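Local coordinates for protein probable oxidoreductase (Pseudomonas aeruginosa, PDB 4B7C) that probably catalyses NADP-dependent oxidation or reduction as a medium-chain dehydrogenase/reductase, on a substrate not yet identified, at residues R23-F28 against G56-A61; A209-E214 against L231-T236. One frame throughout, in Å; residues are numbered along the deposited sequence.

From the N terminus the chain first lays down the two-stranded antiparallel sheet of strands 7-13 and 26-32. Contact 1 joins the start of strand 26-32 to helix 53-58. It closes a loop of 27 residues that holds the rest of strand 26-32, strand 41-49 and the start of helix 53-58, within the GroES-like N-terminal domain. The chain then moves into the Rossmann-type domain. There contact 2 joins helices 207-214 and 228-235 and closes a shorter loop of 16 residues that holds strand 219-224. The two contacts follow in series and neither nest nor cross. Each ties together parts of one domain, and their centres lie about 35 Å apart.

Contact 1 of 2, residues R23-F28 against G56-A61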
loop_
_atom_site.group_PDB
_atom_site.type_symbol
_atom_site.label_atom_id
_atom_site.label_comp_id
_atom_site.label_asym_id
_atom_site.label_seq_id
_atom_site.Cartn_x
_atom_site.Cartn_y
_atom_site.Cartn_z
ATOM N N ARG B 23 -10.666 -25.418 -24.203
ATOM C CA ARG B 23 -10.037 -26.168 -25.271
ATOM C C ARG B 23 -9.955 -25.374 -26.568
ATOM O O ARG B 23 -9.230 -25.788 -27.456
ATOM C CB ARG B 23 -10.671 -27.551 -25.472
ATOM C CG ARG B 23 -10.484 -28.493 -24.286
ATOM C CD ARG B 23 -9.007 -28.844 -23.987
ATOM N NE ARG B 23 -8.437 -29.825 -24.917
ATOM C CZ ARG B 23 -7.303 -30.494 -24.709
ATOM N NH1 ARG B 23 -6.596 -30.348 -23.587
ATOM N NH2 ARG B 23 -6.884 -31.343 -25.633
ATOM N N ASP B 24 -10.657 -24.243 -26.674
ATOM C CA ASP B 24 -10.613 -23.399 -27.882
ATOM C C ASP B 24 -9.692 -22.168 -27.654
ATOM O O ASP B 24 -9.478 -21.360 -28.558
ATOM C CB ASP B 24 -12.036 -22.954 -28.327
ATOM C CG ASP B 24 -12.833 -24.045 -29.140
ATOM O OD1 ASP B 24 -12.432 -25.184 -28.962
ATOM O OD2 ASP B 24 -13.858 -23.811 -29.921
ATOM N N THR B 25 -9.132 -22.043 -26.452
ATOM C CA THR B 25 -8.298 -20.887 -26.088
ATOM C C THR B 25 -6.998 -20.867 -26.896
ATOM O O THR B 25 -6.551 -19.807 -27.342
ATOM C CB THR B 25 -7.963 -20.888 -24.585
ATOM O OG1 THR B 25 -9.190 -20.927 -23.823
ATOM C CG2 THR B 25 -7.193 -19.639 -24.226
ATOM N N PHE B 26 -6.419 -22.046 -27.098
ATOM C CA PHE B 26 -5.174 -22.185 -27.862
ATOM C C PHE B 26 -5.341 -22.977 -29.151
ATOM O O PHE B 26 -6.192 -23.850 -29.247
ATOM C CB PHE B 26 -4.099 -22.855 -27.020
ATOM C CG PHE B 26 -3.842 -22.171 -25.719
ATOM C CD1 PHE B 26 -3.091 -21.012 -25.680
ATOM C CD2 PHE B 26 -4.338 -22.690 -24.541
ATOM C CE1 PHE B 26 -2.854 -20.374 -24.485
ATOM C CE2 PHE B 26 -4.103 -22.060 -23.337
ATOM C CZ PHE B 26 -3.358 -20.898 -23.304
ATOM N N SER B 27 -4.527 -22.634 -30.144
ATOM C CA SER B 27 -4.443 -23.382 -31.408
ATOM C C SER B 27 -3.081 -24.064 -31.522
ATOM O O SER B 27 -2.035 -23.419 -31.398
ATOM C CB SER B 27 -4.698 -22.493 -32.642
ATOM O OG SER B 27 -5.999 -21.951 -32.607
ATOM N N PHE B 28 -3.108 -25.369 -31.770
ATOM C CA PHE B 28 -1.900 -26.149 -31.959
ATOM C C PHE B 28 -1.498 -26.135 -33.425
ATOM O O PHE B 28 -2.192 -26.681 -34.284
ATOM C CB PHE B 28 -2.111 -27.571 -31.452
ATOM C CG PHE B 28 -0.843 -28.315 -31.232
ATOM C CD1 PHE B 28 0.232 -27.684 -30.625
ATOM C CD2 PHE B 28 -0.730 -29.631 -31.611
ATOM C CE1 PHE B 28 1.412 -28.347 -30.420
ATOM C CE2 PHE B 28 0.449 -30.313 -31.408
ATOM C CZ PHE B 28 1.523 -29.670 -30.814
ATOM N N GLY B 56 -2.986 -13.926 -16.680
ATOM C CA GLY B 56 -2.934 -12.489 -16.921
ATOM C C GLY B 56 -2.410 -12.158 -18.304
ATOM O O GLY B 56 -2.877 -11.212 -18.951
ATOM N N TRP B 57 -1.419 -12.917 -18.760
ATOM C CA TRP B 57 -0.794 -12.667 -20.076
ATOM C C TRP B 57 -1.752 -12.891 -21.201
ATOM O O TRP B 57 -1.567 -12.349 -22.301
ATOM C CB TRP B 57 0.425 -13.557 -20.300
ATOM C CG TRP B 57 1.478 -13.448 -19.241
ATOM C CD1 TRP B 57 1.688 -12.399 -18.355
ATOM C CD2 TRP B 57 2.548 -14.411 -18.951
ATOM N NE1 TRP B 57 2.750 -12.662 -17.541
ATOM C CE2 TRP B 57 3.313 -13.848 -17.845
ATOM C CE3 TRP B 57 2.917 -15.641 -19.463
ATOM C CZ2 TRP B 57 4.401 -14.509 -17.289
ATOM C CZ3 TRP B 57 4.013 -16.304 -18.903
ATOM C CH2 TRP B 57 4.734 -15.757 -17.837
ATOM N N MET B 58 -2.762 -13.717 -20.943
ATOM C CA MET B 58 -3.793 -14.006 -21.938
ATOM C C MET B 58 -4.887 -12.934 -22.016
ATOM O O MET B 58 -5.571 -12.808 -23.037
ATOM C CB MET B 58 -4.442 -15.362 -21.645
ATOM C CG MET B 58 -3.568 -16.542 -22.028
ATOM S SD MET B 58 -4.381 -18.139 -21.691
ATOM C CE MET B 58 -4.029 -18.358 -19.954
ATOM N N ASN B 59 -5.068 -12.201 -20.923
ATOM C CA ASN B 59 -6.079 -11.142 -20.848
ATOM C C ASN B 59 -5.672 -9.862 -21.573
ATOM O O ASN B 59 -4.496 -9.472 -21.550
ATOM C CB ASN B 59 -6.393 -10.827 -19.373
ATOM C CG ASN B 59 -7.275 -11.863 -18.719
ATOM O OD1 ASN B 59 -7.982 -12.618 -19.380
ATOM N ND2 ASN B 59 -7.246 -11.898 -17.403
ATOM N N ASP B 60 -6.669 -9.201 -22.166
ATOM C CA ASP B 60 -6.493 -7.937 -22.881
ATOM C C ASP B 60 -6.726 -6.807 -21.887
ATOM O O ASP B 60 -7.848 -6.381 -21.579
ATOM C CB ASP B 60 -7.385 -7.836 -24.128
ATOM C CG ASP B 60 -6.779 -6.933 -25.209
ATOM O OD1 ASP B 60 -5.663 -6.393 -25.021
ATOM O OD2 ASP B 60 -7.426 -6.766 -26.256
ATOM N N ALA B 61 -5.614 -6.349 -21.349
ATOM C CA ALA B 61 -5.630 -5.541 -20.163
ATOM C C ALA B 61 -4.219 -5.044 -20.028
ATOM O O ALA B 61 -3.279 -5.780 -20.286
ATOM C CB ALA B 61 -6.026 -6.370 -18.949
#
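F26 and M58 meet in a Met-aromatic contact. M58 SD comes to 3.4 Å from F26 CZ and 3.9 Å from F26 CE1. M58 SD lies 4.5 Å from the centroid of the F26 ring and 61° off the ring normal, an oblique approach at the far end of the ring. The two side chains cross at about a right angle. T25 adds its methyl, with T25 CG2 4.1 Å from M58 SD. T25 CG2 also sits 4.0 Å above the plane of the F26 ring, over its centre. It gets there because CG2 is anti to the backbone N of T25, while OG1 turns back to hydrogen-bond with G22 N. Methyl, ring and sulfur thus form one small buried cluster. The rest is loose. T25 CA and M58 CA are the closest pair of CA atoms, yet still 9.2 Å apart, and side chains alone bridge the segments. D24 on one segment and D60 and A61 on the other are exposed and do not meet. Around the cluster, L13 of strand 7-13 touches both T25 and M58. L320 of helix 316-321 packs on F26 and M58, and F316 meets the F26 ring edge-to-face, so this helix and strand 7-13 both adjoin the contact.

Contact 2 of 2, residues A209-E214 against L231-T236; sequences AGLKRE and LDTVLT
L211 points from helix 207-214 toward T233 on helix 228-235, two helices of the Rossmann-type domain. Strand 219-224 of the parallel sheet runs between them in the sequence, giving an alpha-beta-alpha order. L211 does its touching through one branch. L211 CD1 lies 4.0 Å from T233 CG2, and the two side chains cross obliquely. T233 offers its methyl because CG2 is anti to the backbone N (chi1 -57° for OG1). Its hydroxyl instead hydrogen-bonds to E229 O, one turn back in its own helix. V234 presents its flank: L211 CD1 is 4.2 Å from V234 CA and 4.4 Å from V234 CG2. The leucine tip therefore rests on the backbone of the second helix as well as on its side chains. This is light apolar packing, with 95 Å² buried. Toward the parallel sheet, L211 touches I200 of strand 198-201, while V234 packs on I219 and F222 of strand 219-224 and on I180 of strand 176-181. T233 O accepts two hydrogen bonds from T236, one from its N and one from OG1. The hydroxyl hydrogen bond is short, 2.6 Å from T236 OG1 to T233 O, and lies in the carbonyl plane.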
loop_
_atom_site.group_PDB
_atom_site.type_symbol
_atom_site.label_atom_id
_atom_site.label_comp_id
_atom_site.label_asym_id
_atom_site.label_seq_id
_atom_site.Cartn_x
_atom_site.Cartn_y
_atom_site.Cartn_z
ATOM N N ALA B 209 -9.303 -17.322 13.008
ATOM C CA ALA B 209 -8.999 -18.183 14.162
ATOM C C ALA B 209 -7.588 -18.765 14.051
ATOM O O ALA B 209 -6.816 -18.787 15.022
ATOM C CB ALA B 209 -10.023 -19.308 14.274
ATOM N N GLY B 210 -7.256 -19.226 12.852
ATOM C CA GLY B 210 -5.918 -19.754 12.580
ATOM C C GLY B 210 -4.838 -18.708 12.832
ATOM O O GLY B 210 -3.814 -18.987 13.465
ATOM N N LEU B 211 -5.080 -17.491 12.351
ATOM C CA LEU B 211 -4.131 -16.383 12.524
ATOM C C LEU B 211 -3.959 -16.017 13.992
ATOM O O LEU B 211 -2.841 -15.730 14.436
ATOM C CB LEU B 211 -4.567 -15.148 11.715
ATOM C CG LEU B 211 -4.455 -15.271 10.198
ATOM C CD1 LEU B 211 -5.182 -14.136 9.506
ATOM C CD2 LEU B 211 -2.985 -15.296 9.805
ATOM N N LYS B 212 -5.073 -16.018 14.729
ATOM C CA LYS B 212 -5.072 -15.771 16.184
ATOM C C LYS B 212 -4.165 -16.753 16.890
ATOM O O LYS B 212 -3.363 -16.373 17.732
ATOM C CB LYS B 212 -6.494 -15.864 16.760
ATOM C CG LYS B 212 -6.638 -15.725 18.274
ATOM C CD LYS B 212 -8.102 -15.994 18.716
ATOM C CE LYS B 212 -8.361 -17.457 19.000
ATOM N NZ LYS B 212 -9.818 -17.781 18.945
ATOM N N ARG B 213 -4.298 -18.020 16.526
ATOM C CA ARG B 213 -3.489 -19.078 17.126
ATOM C C ARG B 213 -2.021 -18.988 16.716
ATOM O O ARG B 213 -1.121 -19.029 17.558
ATOM C CB ARG B 213 -4.044 -20.445 16.733
ATOM C CG ARG B 213 -3.211 -21.610 17.250
ATOM C CD ARG B 213 -3.732 -22.953 16.770
ATOM N NE ARG B 213 -3.520 -23.165 15.336
ATOM C CZ ARG B 213 -4.468 -23.113 14.401
ATOM N NH1 ARG B 213 -5.733 -22.851 14.716
ATOM N NH2 ARG B 213 -4.152 -23.325 13.132
ATOM N N GLU B 214 -1.792 -18.858 15.413
ATOM C CA GLU B 214 -0.437 -18.949 14.853
ATOM C C GLU B 214 0.385 -17.658 14.934
ATOM O O GLU B 214 1.615 -17.706 14.889
ATOM C CB GLU B 214 -0.483 -19.418 13.397
ATOM C CG GLU B 214 -1.037 -20.827 13.199
ATOM C CD GLU B 214 -0.192 -21.917 13.844
ATOM O OE1 GLU B 214 1.030 -21.720 14.040
ATOM O OE2 GLU B 214 -0.765 -22.978 14.157
ATOM N N LEU B 231 -6.007 -11.921 1.684
ATOM C CA LEU B 231 -5.304 -10.649 1.911
ATOM C C LEU B 231 -6.100 -9.759 2.866
ATOM O O LEU B 231 -5.559 -9.203 3.826
ATOM C CB LEU B 231 -5.086 -9.914 0.581
ATOM C CG LEU B 231 -4.685 -8.433 0.653
ATOM C CD1 LEU B 231 -3.384 -8.249 1.398
ATOM C CD2 LEU B 231 -4.617 -7.869 -0.758
ATOM N N ASP B 232 -7.391 -9.656 2.600
ATOM C CA ASP B 232 -8.269 -8.784 3.393
ATOM C C ASP B 232 -8.310 -9.208 4.860
ATOM O O ASP B 232 -8.304 -8.367 5.753
ATOM C CB ASP B 232 -9.680 -8.763 2.810
ATOM C CG ASP B 232 -10.333 -7.388 2.895
ATOM O OD1 ASP B 232 -9.682 -6.434 3.377
ATOM O OD2 ASP B 232 -11.504 -7.270 2.469
ATOM N N THR B 233 -8.323 -10.521 5.097
ATOM C CA THR B 233 -8.321 -11.059 6.459
ATOM C C THR B 233 -6.979 -10.864 7.138
ATOM O O THR B 233 -6.904 -10.531 8.322
ATOM C CB THR B 233 -8.689 -12.559 6.478
ATOM O OG1 THR B 233 -9.971 -12.737 5.868
ATOM C CG2 THR B 233 -8.739 -13.091 7.904
ATOM N N VAL B 234 -5.901 -11.068 6.395
ATOM C CA VAL B 234 -4.562 -10.868 6.938
ATOM C C VAL B 234 -4.349 -9.418 7.391
ATOM O O VAL B 234 -3.702 -9.156 8.407
ATOM C CB VAL B 234 -3.490 -11.286 5.909
ATOM C CG1 VAL B 234 -2.107 -10.886 6.390
ATOM C CG2 VAL B 234 -3.578 -12.788 5.659
ATOM N N LEU B 235 -4.903 -8.487 6.627
ATOM C CA LEU B 235 -4.820 -7.044 6.950
ATOM C C LEU B 235 -5.354 -6.703 8.340
ATOM O O LEU B 235 -4.856 -5.786 8.984
ATOM C CB LEU B 235 -5.571 -6.212 5.904
ATOM C CG LEU B 235 -4.771 -5.904 4.628
ATOM C CD1 LEU B 235 -5.657 -5.487 3.476
ATOM C CD2 LEU B 235 -3.733 -4.831 4.927
ATOM N N THR B 236 -6.339 -7.460 8.822
ATOM C CA THR B 236 -6.883 -7.231 10.175
ATOM C C THR B 236 -5.893 -7.593 11.285
ATOM O O THR B 236 -6.086 -7.205 12.438
ATOM C CB THR B 236 -8.193 -8.005 10.416
ATOM O OG1 THR B 236 -7.933 -9.416 10.468
ATOM C CG2 THR B 236 -9.183 -7.711 9.304
#